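Local coordinates for signal transduction histidine-protein kinase/phosphatase MprB (Mycobacterium hassiacum, PDB 6BLK), which probably autophosphorylates on a histidine with ATP as the sensor kinase of a two-component system, this piece being its ATP-binding catalytic domain, at residues A[49-52]-A[53-57]. Sequence-based numbering, arbitrary orientation.
With MG (magnesium ion), chain F; ATP (adenosine-5'-triphosphate), chain E.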
loop_
_atom_site.group_PDB
_atom_site.type_symbol
_atom_site.label_atom_id
_atom_site.label_comp_id
_atom_site.label_asym_id
_atom_site.label_seq_id
_atom_site.Cartn_x
_atom_site.Cartn_y
_atom_site.Cartn_z
ATOM N N ARG A 49 9.755 -2.167 0.977
ATOM C CA ARG A 49 9.762 -0.727 0.841
ATOM C C ARG A 49 8.438 -0.239 0.279
ATOM O O ARG A 49 7.891 0.766 0.732
ATOM C CB ARG A 49 10.918 -0.309 -0.060
ATOM C CG ARG A 49 11.030 1.176 -0.251
ATOM C CD ARG A 49 12.268 1.515 -1.059
ATOM N NE ARG A 49 12.461 2.959 -1.197
ATOM C CZ ARG A 49 13.465 3.515 -1.869
ATOM N NH1 ARG A 49 14.369 2.745 -2.457
ATOM N NH2 ARG A 49 13.571 4.836 -1.948
ATOM N N ALA A 50 7.897 -0.960 -0.697
ATOM C CA ALA A 50 6.640 -0.565 -1.307
ATOM C C ALA A 50 5.483 -0.670 -0.322
ATOM O O ALA A 50 4.692 0.267 -0.191
ATOM C CB ALA A 50 6.411 -1.395 -2.560
ATOM N N VAL A 51 5.376 -1.784 0.403
ATOM C CA VAL A 51 4.286 -1.914 1.362
ATOM C C VAL A 51 4.426 -0.877 2.473
ATOM O O VAL A 51 3.440 -0.240 2.864
ATOM C CB VAL A 51 4.223 -3.348 1.911
ATOM C CG1 VAL A 51 3.187 -3.459 3.012
ATOM C CG2 VAL A 51 3.911 -4.340 0.795
ATOM N N LEU A 52 5.641 -0.692 3.000
ATOM C CA LEU A 52 5.835 0.300 4.065
ATOM C C LEU A 52 5.472 1.693 3.579
ATOM O O LEU A 52 4.879 2.481 4.325
ATOM C CB LEU A 52 7.267 0.260 4.576
ATOM C CG LEU A 52 7.644 1.260 5.666
ATOM C CD1 LEU A 52 6.766 1.029 6.873
ATOM C CD2 LEU A 52 9.125 1.104 6.019
ATOM N N ASN A 53 5.794 2.030 2.331
ATOM C CA ASN A 53 5.450 3.365 1.865
ATOM C C ASN A 53 3.939 3.570 1.826
ATOM O O ASN A 53 3.449 4.667 2.128
ATOM C CB ASN A 53 6.049 3.637 0.489
ATOM C CG ASN A 53 7.556 3.873 0.533
ATOM O OD1 ASN A 53 8.204 3.789 1.578
ATOM N ND2 ASN A 53 8.116 4.166 -0.617
ATOM N N VAL A 54 3.182 2.533 1.447
ATOM C CA VAL A 54 1.722 2.667 1.431
ATOM C C VAL A 54 1.174 2.701 2.844
ATOM O O VAL A 54 0.307 3.520 3.147
ATOM C CB VAL A 54 1.056 1.560 0.589
ATOM C CG1 VAL A 54 -0.457 1.676 0.649
ATOM C CG2 VAL A 54 1.497 1.664 -0.844
ATOM N N LEU A 55 1.684 1.842 3.727
ATOM C CA LEU A 55 1.243 1.856 5.117
ATOM C C LEU A 55 1.564 3.179 5.771
ATOM O O LEU A 55 0.775 3.674 6.584
ATOM C CB LEU A 55 1.875 0.728 5.910
ATOM C CG LEU A 55 1.393 -0.674 5.553
ATOM C CD1 LEU A 55 2.233 -1.668 6.327
ATOM C CD2 LEU A 55 -0.091 -0.883 5.866
ATOM N N ASP A 56 2.725 3.759 5.452
ATOM C CA ASP A 56 3.102 5.030 6.054
ATOM C C ASP A 56 2.114 6.131 5.676
ATOM O O ASP A 56 1.721 6.932 6.535
ATOM C CB ASP A 56 4.516 5.419 5.645
ATOM C CG ASP A 56 5.003 6.635 6.377
ATOM O OD1 ASP A 56 5.118 6.537 7.618
ATOM O OD2 ASP A 56 5.247 7.664 5.707
ATOM N N ASN A 57 1.680 6.179 4.405
ATOM C CA ASN A 57 0.680 7.163 3.987
ATOM C C ASN A 57 -0.635 6.917 4.691
ATOM O O ASN A 57 -1.297 7.862 5.146
ATOM C CB ASN A 57 0.454 7.134 2.468
ATOM C CG ASN A 57 1.656 7.584 1.691
ATOM O OD1 ASN A 57 2.523 8.299 2.209
ATOM N ND2 ASN A 57 1.727 7.158 0.429
HETATM MG MG MG F . 4.377 8.975 1.457
HETATM P PG ATP E . 7.102 10.714 1.014
HETATM O O1G ATP E . 6.189 9.513 0.846
HETATM O O2G ATP E . 8.125 10.991 -0.097
HETATM O O3G ATP E . 7.685 10.863 2.409
HETATM P PB ATP E . 4.487 11.988 0.676
HETATM O O1B ATP E . 4.041 13.439 0.670
HETATM O O2B ATP E . 3.999 11.033 1.709
HETATM O O3B ATP E . 6.109 11.997 0.869
HETATM P PA ATP E . 3.558 10.098 -1.369
HETATM O O1A ATP E . 4.130 9.822 -2.756
HETATM O O2A ATP E . 3.607 8.987 -0.350
HETATM O O3A ATP E . 4.327 11.445 -0.857
HETATM O "O5'" ATP E . 2.106 10.659 -1.567
HETATM C "C5'" ATP E . 1.864 11.734 -2.458
HETATM C "C4'" ATP E . 0.729 12.582 -1.897
HETATM O "O4'" ATP E . -0.477 11.833 -2.081
HETATM C "C3'" ATP E . 0.777 12.945 -0.408
HETATM O "O3'" ATP E . 1.550 14.140 -0.157
HETATM C "C2'" ATP E . -0.699 13.147 -0.119
HETATM O "O2'" ATP E . -1.159 14.433 -0.572
HETATM C "C1'" ATP E . -1.359 12.111 -1.000
HETATM N N9 ATP E . -1.612 10.829 -0.318
HETATM C C8 ATP E . -0.930 9.641 -0.460
HETATM N N7 ATP E . -1.508 8.673 0.308
HETATM C C5 ATP E . -2.560 9.252 0.929
HETATM C C6 ATP E . -3.575 8.758 1.832
HETATM N N6 ATP E . -3.519 7.483 2.241
HETATM N N1 ATP E . -4.502 9.619 2.247
HETATM C C2 ATP E . -4.528 10.902 1.841
HETATM N N3 ATP E . -3.634 11.421 0.988
HETATM C C4 ATP E . -2.643 10.636 0.505
HETATM O O HOH W 1 4.953 6.950 1.333
HETATM O O HOH W 2 5.021 9.114 3.608
#
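V51 and L55 sit one turn apart on helix 44-60, their side chains lying alongside one another and extending in a common direction. CG1 of V51 meets CD1 of L55 at 3.9 Å, and both residues bear on helix 11-25 and strand 79-85 in the buried half of the helix. This helix carries the N-box, with its magnesium-binding asparagine N57, of the histidine kinase/GyrB/Hsp90 (GHKL) ATPase fold; it is the helix of the beta-alpha-beta unit formed with parallel strands 30-40 and 67-76.

Four successive i to i+4 backbone bonds hold the turns together. L55 N to V51 O is the straightest, with an N-H...O angle of 171°, while D56 N approaches L52 O at 2.7 Å.

On another side of the helix, the chains of N53 and R49 cross at a slant, while their flat ends, amide and guanidinium, stand nearly perpendicular at 86°. The arginine chain is fully extended and leads its charged end away, so the contact is its CG, 4.2 Å from N53 ND2. N53 has CG beside its own backbone N (chi1 -74°), which sets the amide over R49 O; its ND2 is hydrogen-bonded to G118 O, tying the helix to the start of helix 118-128.

Toward the nucleotide the same helix supplies the metal site. One magnesium-bound water donates to N53 O, and the other donates to D56 OD2 at 2.6 Å, so both residues act as second shell. Three ATP oxygens, one from each phosphate, and N57 complete the six ligands. N57 uses both ends of its amide: OD1 binds magnesium at 2.1 Å, and ND2 donates to O2A of the alpha-phosphate at 2.7 Å.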